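Local coordinates for protein glucose-6-phosphate isomerase (Plasmodium falciparum, PDB 3QKI) that probably catalyses the reversible interconversion of alpha-D-glucose 6-phosphate and beta-D-fructose 6-phosphate, an early step of glycolysis, at residues A[241-246]-A[265-270]; A[270-275]-A[279-284]; A[222-225]-A[229-232]; A[250-255]-A[293-298]. All coordinates share one frame; numbering follows the deposited sequence. Where two conformers were deposited one is given.

Overall arrangement
All four contacts belong to one layered alpha/beta unit built on the parallel sheet of strands 219-223, 168-172, 243-248, 282-285 and 302-303. Contacts 1 and 2 are immediate neighbours, their centres about 6 Å apart, and are joined where His281 ND1 lies 2.8 Å from Thr243 O, probably as a hydrogen bond. Contact 4, centred about 15 Å from contact 1, is tied to it by Lys265 NZ, 2.9 Å from Phe295 O; it contains Lys250, Thr251 and Thr254 of the fructose 6-phosphate site, which is empty here. Contact 3, centred about 18 Å from contact 4, lies at the edge strand 219-223, the Ala224 side chain about 8 Å from that of Ser177, another residue of that site.

Contact 1: residues A[241-246]-A[265-270]; sequences YDTLVI and KKWLSL
Thr243 meets the six-membered end of the Trp267 indole at its rim, and two residues along the strand, Val245 meets Leu268 tip to tip. The threonine crosses the tryptophan at about a right angle. Its methyl CG2 lies in the indole plane, 3.9 Å from Trp267 CZ3, while its hydroxyl OG1 stands near that plane, 3.8 Å from Trp267 CH2. With CG of Trp267 anti to the backbone N (chi1 171°), the six-membered end of the indole is brought to Thr243. The threonine hydroxyl does more than pack: Asp239 O and Asn168 ND2 are its hydrogen-bond partners, so its rotation is set by polar bonds while its methyl serves the apolar side. In the second pair, Val245 CG2 approaches the fork of the leucine, 3.8 Å from Leu268 CD1 and 4.1 Å from Leu268 CG. The other leucine methyl, CD2, lies 4.2 Å from Thr243 O, so Leu268 touches both inward-facing residues of the strand. No hydrogen bond crosses between the segments; all four side chains are buried. The contact closes helix 255-268 onto strand 243-248 in a beta-alpha-beta crossover that returns in the adjacent parallel strand 282-285. Met282 of that strand and Leu278 of helix 275-278 also pack on Leu268, while Ile170 and Ile172 of strand 168-172 touch Thr243 and Val245.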
loop_
_atom_site.group_PDB
_atom_site.type_symbol
_atom_site.label_atom_id
_atom_site.label_comp_id
_atom_site.label_asym_id
_atom_site.label_seq_id
_atom_site.Cartn_x
_atom_site.Cartn_y
_atom_site.Cartn_z
ATOM N N TYR A 241 30.085 0.185 -12.935
ATOM C CA TYR A 241 31.217 -0.666 -12.556
ATOM C C TYR A 241 31.039 -1.463 -11.266
ATOM O O TYR A 241 31.731 -2.467 -11.102
ATOM C CB TYR A 241 32.538 0.123 -12.507
ATOM C CG TYR A 241 33.024 0.719 -13.816
ATOM C CD1 TYR A 241 32.926 0.011 -15.005
ATOM C CD2 TYR A 241 33.722 1.925 -13.835
ATOM C CE1 TYR A 241 33.431 0.521 -16.197
ATOM C CE2 TYR A 241 34.237 2.448 -15.023
ATOM C CZ TYR A 241 34.095 1.739 -16.204
ATOM O OH TYR A 241 34.586 2.260 -17.384
ATOM N N ASP A 242 30.136 -1.034 -10.350
ATOM C CA ASP A 242 29.868 -1.717 -9.072
ATOM C C ASP A 242 28.594 -2.560 -9.092
ATOM O O ASP A 242 28.256 -3.182 -8.084
ATOM C CB ASP A 242 29.645 -0.652 -7.970
ATOM C CG ASP A 242 30.777 0.297 -7.699
ATOM O OD1 ASP A 242 31.941 -0.152 -7.710
ATOM O OD2 ASP A 242 30.496 1.481 -7.390
ATOM N N THR A 243 27.861 -2.523 -10.195
ATOM C CA THR A 243 26.512 -3.069 -10.315
ATOM C C THR A 243 26.329 -4.419 -11.011
ATOM O O THR A 243 26.686 -4.575 -12.177
ATOM C CB THR A 243 25.628 -1.978 -10.948
ATOM O OG1 THR A 243 25.833 -0.749 -10.236
ATOM C CG2 THR A 243 24.136 -2.347 -10.972
ATOM N N LEU A 244 25.674 -5.347 -10.308
ATOM C CA LEU A 244 25.249 -6.642 -10.832
ATOM C C LEU A 244 23.756 -6.494 -11.195
ATOM O O LEU A 244 22.987 -5.939 -10.420
ATOM C CB LEU A 244 25.444 -7.761 -9.800
ATOM C CG LEU A 244 25.111 -9.182 -10.304
ATOM C CD1 LEU A 244 26.118 -9.667 -11.330
ATOM C CD2 LEU A 244 24.992 -10.151 -9.168
ATOM N N VAL A 245 23.365 -6.935 -12.392
ATOM C CA VAL A 245 21.996 -6.859 -12.853
ATOM C C VAL A 245 21.412 -8.276 -12.953
ATOM O O VAL A 245 21.985 -9.134 -13.632
ATOM C CB VAL A 245 21.931 -6.090 -14.188
ATOM C CG1 VAL A 245 20.516 -6.030 -14.731
ATOM C CG2 VAL A 245 22.512 -4.680 -14.037
ATOM N N ILE A 246 20.291 -8.515 -12.268
ATOM C CA ILE A 246 19.592 -9.812 -12.290
ATOM C C ILE A 246 18.273 -9.643 -13.035
ATOM O O ILE A 246 17.424 -8.880 -12.579
ATOM C CB ILE A 246 19.391 -10.429 -10.883
ATOM C CG1 ILE A 246 20.720 -10.483 -10.100
ATOM C CG2 ILE A 246 18.695 -11.820 -10.964
ATOM C CD1 ILE A 246 20.600 -10.994 -8.643
ATOM N N LYS A 265 20.740 -2.643 -19.783
ATOM C CA LYS A 265 21.904 -3.105 -20.542
ATOM C C LYS A 265 22.520 -1.889 -21.284
ATOM O O LYS A 265 23.737 -1.767 -21.312
ATOM C CB LYS A 265 21.521 -4.210 -21.530
ATOM C CG LYS A 265 22.713 -4.809 -22.270
ATOM C CD LYS A 265 22.217 -5.826 -23.283
ATOM C CE LYS A 265 23.341 -6.593 -23.903
ATOM N NZ LYS A 265 22.857 -7.375 -25.073
ATOM N N LYS A 266 21.672 -0.980 -21.834
ATOM C CA LYS A 266 22.121 0.256 -22.475
ATOM C C LYS A 266 22.842 1.135 -21.432
ATOM O O LYS A 266 23.909 1.659 -21.736
ATOM C CB LYS A 266 20.941 1.035 -23.087
ATOM C CG LYS A 266 20.386 0.420 -24.365
ATOM C CD LYS A 266 21.049 0.959 -25.601
ATOM C CE LYS A 266 20.724 0.120 -26.823
ATOM N NZ LYS A 266 19.337 0.347 -27.314
ATOM N N TRP A 267 22.290 1.253 -20.199
ATOM C CA TRP A 267 22.905 2.021 -19.108
ATOM C C TRP A 267 24.270 1.398 -18.726
ATOM O O TRP A 267 25.254 2.139 -18.597
ATOM C CB TRP A 267 21.966 2.096 -17.894
ATOM C CG TRP A 267 22.585 2.678 -16.649
ATOM C CD1 TRP A 267 22.833 4.000 -16.391
ATOM C CD2 TRP A 267 23.033 1.953 -15.497
ATOM N NE1 TRP A 267 23.419 4.142 -15.158
ATOM C CE2 TRP A 267 23.528 2.904 -14.571
ATOM C CE3 TRP A 267 23.096 0.584 -15.167
ATOM C CZ2 TRP A 267 24.006 2.540 -13.308
ATOM C CZ3 TRP A 267 23.575 0.222 -13.911
ATOM C CH2 TRP A 267 24.034 1.192 -13.002
ATOM N N LEU A 268 24.329 0.046 -18.568
ATOM C CA LEU A 268 25.604 -0.633 -18.267
ATOM C C LEU A 268 26.645 -0.336 -19.374
ATOM O O LEU A 268 27.805 -0.066 -19.058
ATOM C CB LEU A 268 25.448 -2.172 -18.158
ATOM C CG LEU A 268 24.812 -2.776 -16.905
ATOM C CD1 LEU A 268 24.748 -4.309 -17.059
ATOM C CD2 LEU A 268 25.592 -2.410 -15.626
ATOM N N SER A 269 26.214 -0.372 -20.654
ATOM C CA SER A 269 27.061 -0.179 -21.840
ATOM C C SER A 269 27.581 1.243 -22.048
ATOM O O SER A 269 28.400 1.468 -22.931
ATOM C CB SER A 269 26.367 -0.685 -23.099
ATOM O OG SER A 269 26.105 -2.070 -22.956
ATOM N N LEU A 270 27.127 2.194 -21.243
ATOM C CA LEU A 270 27.645 3.557 -21.283
ATOM C C LEU A 270 29.094 3.528 -20.759
ATOM O O LEU A 270 29.911 4.343 -21.180
ATOM C CB LEU A 270 26.784 4.505 -20.418
ATOM C CG LEU A 270 25.345 4.748 -20.908
ATOM C CD1 LEU A 270 24.561 5.519 -19.895
ATOM C CD2 LEU A 270 25.301 5.491 -22.235
#

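Contact 2: residues A[270-275]-A[279-284]; sequences LKIKDD and SKHMVA
Ile272 sets its terminal methyl CD1 squarely over the imidazole of His281, a CH-pi contact in the closing part of a beta-alpha-beta crossover, between helix 255-268 and strand 282-285. The methyl carbon is 3.5 Å from the ring centroid and 7° off the ring normal, so it sits above the middle rather than over one bond; Ile272 CD1 is 3.6 Å from both His281 ND1 and His281 CE1. CG1 of Ile272 is anti to the carbonyl carbon (chi1 -49°) and the chain then extends, which carries CD1 to the ring. The two side chains cross at about a right angle. The histidine is pinned in its plane at both nitrogens, ND1 by Thr243 O and NE2 by the backbone N of Cys161. This pairing is consistent with a neutral ring that carries its proton on ND1. Phe166 adds an edge-to-face ring contact. The short helix 275-278, which starts at Asp275, links the two segments; Ile272 also packs on its Asn277 and Leu278. One backbone bond joins the segments directly: Ser279 N donates to Asp275 O over 3.1 Å, the i to i+4 spacing of a helical turn, with the N donor tilted 31° from the carbonyl plane.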
loop_
_atom_site.group_PDB
_atom_site.type_symbol
_atom_site.label_atom_id
_atom_site.label_comp_id
_atom_site.label_asym_id
_atom_site.label_seq_id
_atom_site.Cartn_x
_atom_site.Cartn_y
_atom_site.Cartn_z
ATOM N N LEU A 270 27.127 2.194 -21.243
ATOM C CA LEU A 270 27.645 3.557 -21.283
ATOM C C LEU A 270 29.094 3.528 -20.759
ATOM O O LEU A 270 29.911 4.343 -21.180
ATOM C CB LEU A 270 26.784 4.505 -20.418
ATOM C CG LEU A 270 25.345 4.748 -20.908
ATOM C CD1 LEU A 270 24.561 5.519 -19.895
ATOM C CD2 LEU A 270 25.301 5.491 -22.235
ATOM N N LYS A 271 29.411 2.555 -19.891
ATOM C CA LYS A 271 30.736 2.389 -19.283
ATOM C C LYS A 271 31.363 1.034 -19.585
ATOM O O LYS A 271 32.579 0.979 -19.730
ATOM C CB LYS A 271 30.668 2.582 -17.754
ATOM C CG LYS A 271 30.246 3.983 -17.306
ATOM C CD LYS A 271 31.297 4.576 -16.371
ATOM C CE LYS A 271 30.759 4.875 -15.010
ATOM N NZ LYS A 271 31.845 4.947 -13.998
ATOM N N ILE A 272 30.560 -0.065 -19.607
ATOM C CA ILE A 272 31.046 -1.436 -19.827
ATOM C C ILE A 272 30.762 -1.792 -21.291
ATOM O O ILE A 272 29.656 -2.188 -21.655
ATOM C CB ILE A 272 30.464 -2.420 -18.787
ATOM C CG1 ILE A 272 30.630 -1.851 -17.360
ATOM C CG2 ILE A 272 31.112 -3.812 -18.914
ATOM C CD1 ILE A 272 29.804 -2.562 -16.276
ATOM N N LYS A 273 31.781 -1.572 -22.126
ATOM C CA LYS A 273 31.712 -1.738 -23.574
ATOM C C LYS A 273 32.025 -3.121 -24.128
ATOM O O LYS A 273 31.559 -3.427 -25.222
ATOM C CB LYS A 273 32.564 -0.663 -24.279
ATOM C CG LYS A 273 31.781 0.609 -24.602
ATOM C CD LYS A 273 32.112 1.724 -23.677
ATOM C CE LYS A 273 31.611 3.056 -24.191
ATOM N NZ LYS A 273 30.127 3.125 -24.283
ATOM N N ASP A 274 32.844 -3.933 -23.426
ATOM C CA ASP A 274 33.217 -5.281 -23.903
ATOM C C ASP A 274 32.146 -6.281 -23.530
ATOM O O ASP A 274 31.701 -6.272 -22.381
ATOM C CB ASP A 274 34.548 -5.743 -23.269
ATOM N N ASP A 275 31.791 -7.201 -24.461
ATOM C CA ASP A 275 30.798 -8.235 -24.197
ATOM C C ASP A 275 31.160 -9.147 -23.066
ATOM O O ASP A 275 30.266 -9.559 -22.339
ATOM C CB ASP A 275 30.463 -9.043 -25.449
ATOM C CG ASP A 275 29.734 -8.253 -26.520
ATOM O OD1 ASP A 275 29.963 -8.531 -27.714
ATOM O OD2 ASP A 275 28.909 -7.381 -26.161
ATOM N N SER A 279 29.074 -9.516 -19.525
ATOM C CA SER A 279 28.593 -10.810 -19.027
ATOM C C SER A 279 28.914 -11.027 -17.547
ATOM O O SER A 279 28.229 -11.814 -16.888
ATOM C CB SER A 279 29.119 -11.969 -19.876
ATOM O OG SER A 279 30.484 -12.238 -19.611
ATOM N N LYS A 280 29.941 -10.331 -17.003
ATOM C CA LYS A 280 30.271 -10.464 -15.581
ATOM C C LYS A 280 29.229 -9.711 -14.738
ATOM O O LYS A 280 29.019 -10.071 -13.581
ATOM C CB LYS A 280 31.654 -9.894 -15.256
ATOM C CG LYS A 280 32.809 -10.583 -15.918
ATOM C CD LYS A 280 34.063 -9.823 -15.610
ATOM C CE LYS A 280 35.252 -10.361 -16.357
ATOM N NZ LYS A 280 36.451 -9.516 -16.115
ATOM N N HIS A 281 28.567 -8.694 -15.330
ATOM C CA HIS A 281 27.589 -7.819 -14.664
ATOM C C HIS A 281 26.106 -8.213 -14.856
ATOM O O HIS A 281 25.209 -7.506 -14.371
ATOM C CB HIS A 281 27.827 -6.362 -15.110
ATOM C CG HIS A 281 29.093 -5.780 -14.536
ATOM N ND1 HIS A 281 29.061 -4.792 -13.567
ATOM C CD2 HIS A 281 30.387 -6.076 -14.805
ATOM C CE1 HIS A 281 30.329 -4.527 -13.277
ATOM N NE2 HIS A 281 31.161 -5.261 -14.009
ATOM N N MET A 282 25.845 -9.295 -15.591
ATOM C CA MET A 282 24.481 -9.726 -15.898
ATOM C C MET A 282 24.203 -11.160 -15.546
ATOM O O MET A 282 24.983 -12.059 -15.868
ATOM C CB MET A 282 24.174 -9.515 -17.384
ATOM C CG MET A 282 24.416 -8.102 -17.854
ATOM S SD MET A 282 23.797 -7.840 -19.506
ATOM C CE MET A 282 22.349 -6.949 -19.126
ATOM N N VAL A 283 23.081 -11.376 -14.862
ATOM C CA VAL A 283 22.591 -12.702 -14.531
ATOM C C VAL A 283 21.110 -12.849 -14.900
ATOM O O VAL A 283 20.375 -11.846 -14.967
ATOM C CB VAL A 283 23.015 -13.310 -13.163
ATOM C CG1 VAL A 283 24.159 -12.559 -12.520
ATOM C CG2 VAL A 283 21.863 -13.473 -12.204
ATOM N N ALA A 284 20.684 -14.079 -15.213
ATOM C CA ALA A 284 19.278 -14.291 -15.516
ATOM C C ALA A 284 18.689 -15.377 -14.664
ATOM O O ALA A 284 19.362 -16.343 -14.327
ATOM C CB ALA A 284 19.096 -14.636 -16.988
#

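Contact 3: residues A[222-225]-A[229-232]; sequences FLAN and NDVN
This is a buried strand-to-helix junction at an edge of the parallel sheet, the start of a beta-alpha-beta crossover from strand 219-223 to strand 243-248, where Asp230 in the first turn of helix 228-235 reaches back to the backbone that leaves strand 219-223. Its carboxylate oxygen OD1 gathers two successive amides. Asn225 N donates over 2.8 Å to Asp230 OD1 at an N-H...O angle of 159°, from the anti side of the carboxylate. The bond from Ala224 N to Asp230 OD1 is longer, 3.0 Å, and more bent; this second donor comes nearly along the C-O axis. One buried oxygen thus fixes two consecutive peptide groups, and the nearby helix start probably favours its negative charge. CG of Asp230 stands roughly anti to the backbone N (chi1 -154°), which carries the carboxylate away from the helix into the turn. Asn225 OD1 accepts from Asp227 N, an Asx turn that shapes the link to the helix. The same Asn225 amide binds the second subunit, through ND2 to Gly424 O and Gln383 OE1 and through OD1 to Thr425 N of that chain, so the junction is part of the dimer interface. Next to these bonds the branched end of Leu223 meets the helix, crossing Val231 obliquely: its CD1 is 3.5 Å from Asp230 C, and its CD2 is 4.0 Å from Val231 CG2. Asn260 and Ile264 of helix 255-268 pack on both Leu223 and Val231. A water lies between strand and helix, 2.8 Å from Phe222 O and 3.0 Å from Asp230 OD2.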
loop_
_atom_site.group_PDB
_atom_site.type_symbol
_atom_site.label_atom_id
_atom_site.label_comp_id
_atom_site.label_asym_id
_atom_site.label_seq_id
_atom_site.Cartn_x
_atom_site.Cartn_y
_atom_site.Cartn_z
ATOM N N PHE A 222 14.904 -2.733 -6.873
ATOM C CA PHE A 222 13.913 -3.518 -7.629
ATOM C C PHE A 222 13.342 -2.664 -8.754
ATOM O O PHE A 222 12.726 -1.636 -8.494
ATOM C CB PHE A 222 12.820 -4.072 -6.715
ATOM C CG PHE A 222 13.357 -5.026 -5.681
ATOM C CD1 PHE A 222 13.706 -4.572 -4.407
ATOM C CD2 PHE A 222 13.524 -6.377 -5.978
ATOM C CE1 PHE A 222 14.247 -5.439 -3.463
ATOM C CE2 PHE A 222 14.074 -7.249 -5.033
ATOM C CZ PHE A 222 14.420 -6.777 -3.775
ATOM N N LEU A 223 13.632 -3.056 -10.009
ATOM C CA LEU A 223 13.156 -2.334 -11.170
ATOM C C LEU A 223 11.983 -3.160 -11.678
ATOM O O LEU A 223 12.160 -4.199 -12.331
ATOM C CB LEU A 223 14.273 -2.142 -12.219
ATOM C CG LEU A 223 13.854 -1.532 -13.553
ATOM C CD1 LEU A 223 13.054 -0.239 -13.359
ATOM C CD2 LEU A 223 15.063 -1.309 -14.440
ATOM N N ALA A 224 10.771 -2.724 -11.287
ATOM C CA ALA A 224 9.541 -3.445 -11.566
ATOM C C ALA A 224 8.617 -2.776 -12.543
ATOM O O ALA A 224 8.054 -3.447 -13.393
ATOM C CB ALA A 224 8.814 -3.750 -10.270
ATOM N N ASN A 225 8.470 -1.462 -12.458
ATOM C CA ASN A 225 7.570 -0.748 -13.356
ATOM C C ASN A 225 8.199 -0.502 -14.732
ATOM O O ASN A 225 9.378 -0.161 -14.815
ATOM C CB ASN A 225 7.178 0.602 -12.698
ATOM C CG ASN A 225 5.852 1.133 -13.117
ATOM O OD1 ASN A 225 5.438 0.985 -14.263
ATOM N ND2 ASN A 225 5.189 1.836 -12.214
ATOM N N ASN A 229 10.414 6.274 -15.222
ATOM C CA ASN A 229 10.693 6.894 -13.921
ATOM C C ASN A 229 11.309 5.830 -12.982
ATOM O O ASN A 229 12.142 6.165 -12.143
ATOM C CB ASN A 229 9.408 7.419 -13.274
ATOM C CG ASN A 229 8.751 8.571 -13.990
ATOM O OD1 ASN A 229 9.416 9.454 -14.505
ATOM N ND2 ASN A 229 7.419 8.586 -14.020
ATOM N N ASP A 230 10.902 4.565 -13.127
ATOM C CA ASP A 230 11.445 3.491 -12.288
ATOM C C ASP A 230 12.892 3.141 -12.661
ATOM O O ASP A 230 13.694 2.825 -11.787
ATOM C CB ASP A 230 10.513 2.270 -12.264
ATOM C CG ASP A 230 10.645 1.421 -11.001
ATOM O OD1 ASP A 230 10.267 0.221 -11.050
ATOM O OD2 ASP A 230 11.032 1.986 -9.929
ATOM N N VAL A 231 13.251 3.265 -13.945
ATOM C CA VAL A 231 14.651 3.102 -14.399
ATOM C C VAL A 231 15.477 4.218 -13.709
ATOM O O VAL A 231 16.565 3.960 -13.170
ATOM C CB VAL A 231 14.744 3.173 -15.952
ATOM C CG1 VAL A 231 16.202 3.316 -16.443
ATOM C CG2 VAL A 231 14.086 1.950 -16.588
ATOM N N ASN A 232 14.920 5.445 -13.675
ATOM C CA ASN A 232 15.559 6.568 -13.013
ATOM C C ASN A 232 15.843 6.274 -11.542
ATOM O O ASN A 232 16.956 6.525 -11.056
ATOM C CB ASN A 232 14.704 7.830 -13.168
ATOM C CG ASN A 232 15.447 9.121 -12.915
ATOM O OD1 ASN A 232 16.668 9.155 -12.694
ATOM N ND2 ASN A 232 14.741 10.214 -13.024
HETATM O O HOH W 1 13.774 0.912 -9.176
#

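Contact 4: residues A[250-255]-A[293-298]; sequences KTFTTA and DEFGIS
Phe252 leaves the loop 250-255 with CB directed at the segment 293-298 and brings its ring against Phe295 and Ile297. The loop here takes positive phi, and chi1 of -129° lies away from the staggered values, a less usual setting which turns CE2 and CZ toward the two partners. Along the side of the ring, CD2 stands 4.6 Å from Phe295 CB. One atom further, CE2 lies 3.8 Å from Phe295 CB, which sits in the plane of the Phe252 ring, and 3.9 Å from Phe295 CG. At the tip, CZ of Phe252 meets the end methyl of Ile297, 3.6 Å from its CD1. On the other side CE1 rests 3.6 Å from Ala284 CB of strand 282-285. The two phenyl rings form a T-shaped pair in which Phe252 offers its edge to the face of Phe295, planes at 86° and centroids 5.7 Å apart. Phe295, near the end of helix 289-295, also makes a cation-pi contact with Lys265; the following Gly296 closes the helix in a Schellman motif and brings Ile297 round to the same ring. Ser249 OG bonds Phe252 N, and Thr254 OG1 bonds Ser249 OG. Lys250, Thr251 and Thr254 bind fructose 6-phosphate, and in this family this Ser-Lys-Thr loop holds the sugar's phosphate. Those three residues belong to the ligand site, whereas Phe252 of the same loop meets segment 293-298 through apolar atoms alone and ties the loop to helix 289-295.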
loop_
_atom_site.group_PDB
_atom_site.type_symbol
_atom_site.label_atom_id
_atom_site.label_comp_id
_atom_site.label_asym_id
_atom_site.label_seq_id
_atom_site.Cartn_x
_atom_site.Cartn_y
_atom_site.Cartn_z
ATOM N N LYS A 250 10.663 -16.087 -16.593
ATOM C CA LYS A 250 10.683 -17.487 -17.049
ATOM C C LYS A 250 10.935 -17.607 -18.579
ATOM O O LYS A 250 11.847 -18.317 -19.004
ATOM C CB LYS A 250 9.381 -18.194 -16.633
ATOM C CG LYS A 250 9.340 -19.697 -16.942
ATOM C CD LYS A 250 10.279 -20.531 -16.077
ATOM C CE LYS A 250 9.858 -21.987 -15.993
ATOM N NZ LYS A 250 10.057 -22.714 -17.282
ATOM N N THR A 251 10.156 -16.871 -19.386
ATOM C CA THR A 251 10.251 -16.895 -20.848
ATOM C C THR A 251 11.365 -16.025 -21.437
ATOM O O THR A 251 11.747 -16.231 -22.587
ATOM C CB THR A 251 8.912 -16.460 -21.446
ATOM O OG1 THR A 251 8.630 -15.115 -21.055
ATOM C CG2 THR A 251 7.765 -17.393 -21.049
ATOM N N PHE A 252 11.809 -14.988 -20.692
ATOM C CA PHE A 252 12.775 -13.996 -21.143
ATOM C C PHE A 252 12.180 -13.192 -22.292
ATOM O O PHE A 252 12.919 -12.638 -23.097
ATOM C CB PHE A 252 14.173 -14.597 -21.456
ATOM C CG PHE A 252 15.289 -13.842 -20.768
ATOM C CD1 PHE A 252 15.339 -13.757 -19.383
ATOM C CD2 PHE A 252 16.309 -13.239 -21.507
ATOM C CE1 PHE A 252 16.376 -13.077 -18.751
ATOM C CE2 PHE A 252 17.347 -12.550 -20.864
ATOM C CZ PHE A 252 17.361 -12.457 -19.496
ATOM N N THR A 253 10.816 -13.116 -22.345
ATOM C CA THR A 253 10.079 -12.351 -23.363
ATOM C C THR A 253 9.074 -11.392 -22.725
ATOM O O THR A 253 8.488 -10.584 -23.432
ATOM C CB THR A 253 9.377 -13.253 -24.392
ATOM O OG1 THR A 253 8.409 -14.057 -23.733
ATOM C CG2 THR A 253 10.336 -14.103 -25.208
ATOM N N THR A 254 8.865 -11.477 -21.398
ATOM C CA THR A 254 7.945 -10.580 -20.660
ATOM C C THR A 254 8.177 -9.131 -21.098
ATOM O O THR A 254 9.272 -8.613 -20.905
ATOM C CB THR A 254 8.230 -10.682 -19.161
ATOM O OG1 THR A 254 8.422 -12.040 -18.811
ATOM C CG2 THR A 254 7.137 -10.058 -18.327
ATOM N N ALA A 255 7.165 -8.494 -21.712
ATOM C CA ALA A 255 7.270 -7.150 -22.291
ATOM C C ALA A 255 7.949 -6.084 -21.413
ATOM O O ALA A 255 8.932 -5.492 -21.848
ATOM C CB ALA A 255 5.915 -6.675 -22.806
ATOM N N ASP A 293 21.110 -16.460 -23.939
ATOM C CA ASP A 293 22.299 -16.514 -24.780
ATOM C C ASP A 293 22.342 -15.307 -25.728
ATOM O O ASP A 293 23.340 -14.585 -25.758
ATOM C CB ASP A 293 22.312 -17.819 -25.592
ATOM C CG ASP A 293 23.590 -18.600 -25.453
ATOM O OD1 ASP A 293 24.034 -18.827 -24.292
ATOM O OD2 ASP A 293 24.149 -18.998 -26.495
ATOM N N GLU A 294 21.224 -15.037 -26.415
ATOM C CA GLU A 294 21.075 -13.911 -27.347
ATOM C C GLU A 294 21.293 -12.573 -26.649
ATOM O O GLU A 294 21.841 -11.640 -27.248
ATOM C CB GLU A 294 19.675 -13.928 -27.973
ATOM C CG GLU A 294 19.705 -14.362 -29.424
ATOM C CD GLU A 294 18.388 -14.857 -29.982
ATOM O OE1 GLU A 294 18.335 -16.034 -30.408
ATOM O OE2 GLU A 294 17.417 -14.066 -30.023
ATOM N N PHE A 295 20.868 -12.495 -25.377
ATOM C CA PHE A 295 20.985 -11.294 -24.560
ATOM C C PHE A 295 22.445 -11.037 -24.160
ATOM O O PHE A 295 22.792 -9.922 -23.770
ATOM C CB PHE A 295 20.069 -11.402 -23.315
ATOM C CG PHE A 295 19.687 -10.059 -22.736
ATOM C CD1 PHE A 295 18.611 -9.346 -23.248
ATOM C CD2 PHE A 295 20.430 -9.492 -21.708
ATOM C CE1 PHE A 295 18.276 -8.085 -22.731
ATOM C CE2 PHE A 295 20.119 -8.219 -21.223
ATOM C CZ PHE A 295 19.036 -7.533 -21.727
ATOM N N GLY A 296 23.288 -12.062 -24.265
ATOM C CA GLY A 296 24.694 -11.941 -23.911
ATOM C C GLY A 296 24.987 -12.371 -22.490
ATOM O O GLY A 296 26.030 -12.018 -21.943
ATOM N N ILE A 297 24.092 -13.177 -21.894
ATOM C CA ILE A 297 24.281 -13.716 -20.560
ATOM C C ILE A 297 25.018 -15.056 -20.676
ATOM O O ILE A 297 24.641 -15.900 -21.481
ATOM C CB ILE A 297 22.935 -13.803 -19.802
ATOM C CG1 ILE A 297 22.390 -12.366 -19.551
ATOM C CG2 ILE A 297 23.080 -14.562 -18.467
ATOM C CD1 ILE A 297 20.953 -12.298 -19.316
ATOM N N SER A 298 26.091 -15.223 -19.906
ATOM C CA SER A 298 26.868 -16.456 -19.887
ATOM C C SER A 298 26.037 -17.616 -19.294
ATOM O O SER A 298 25.127 -17.383 -18.509
ATOM C CB SER A 298 28.166 -16.222 -19.124
ATOM O OG SER A 298 28.643 -17.386 -18.467
#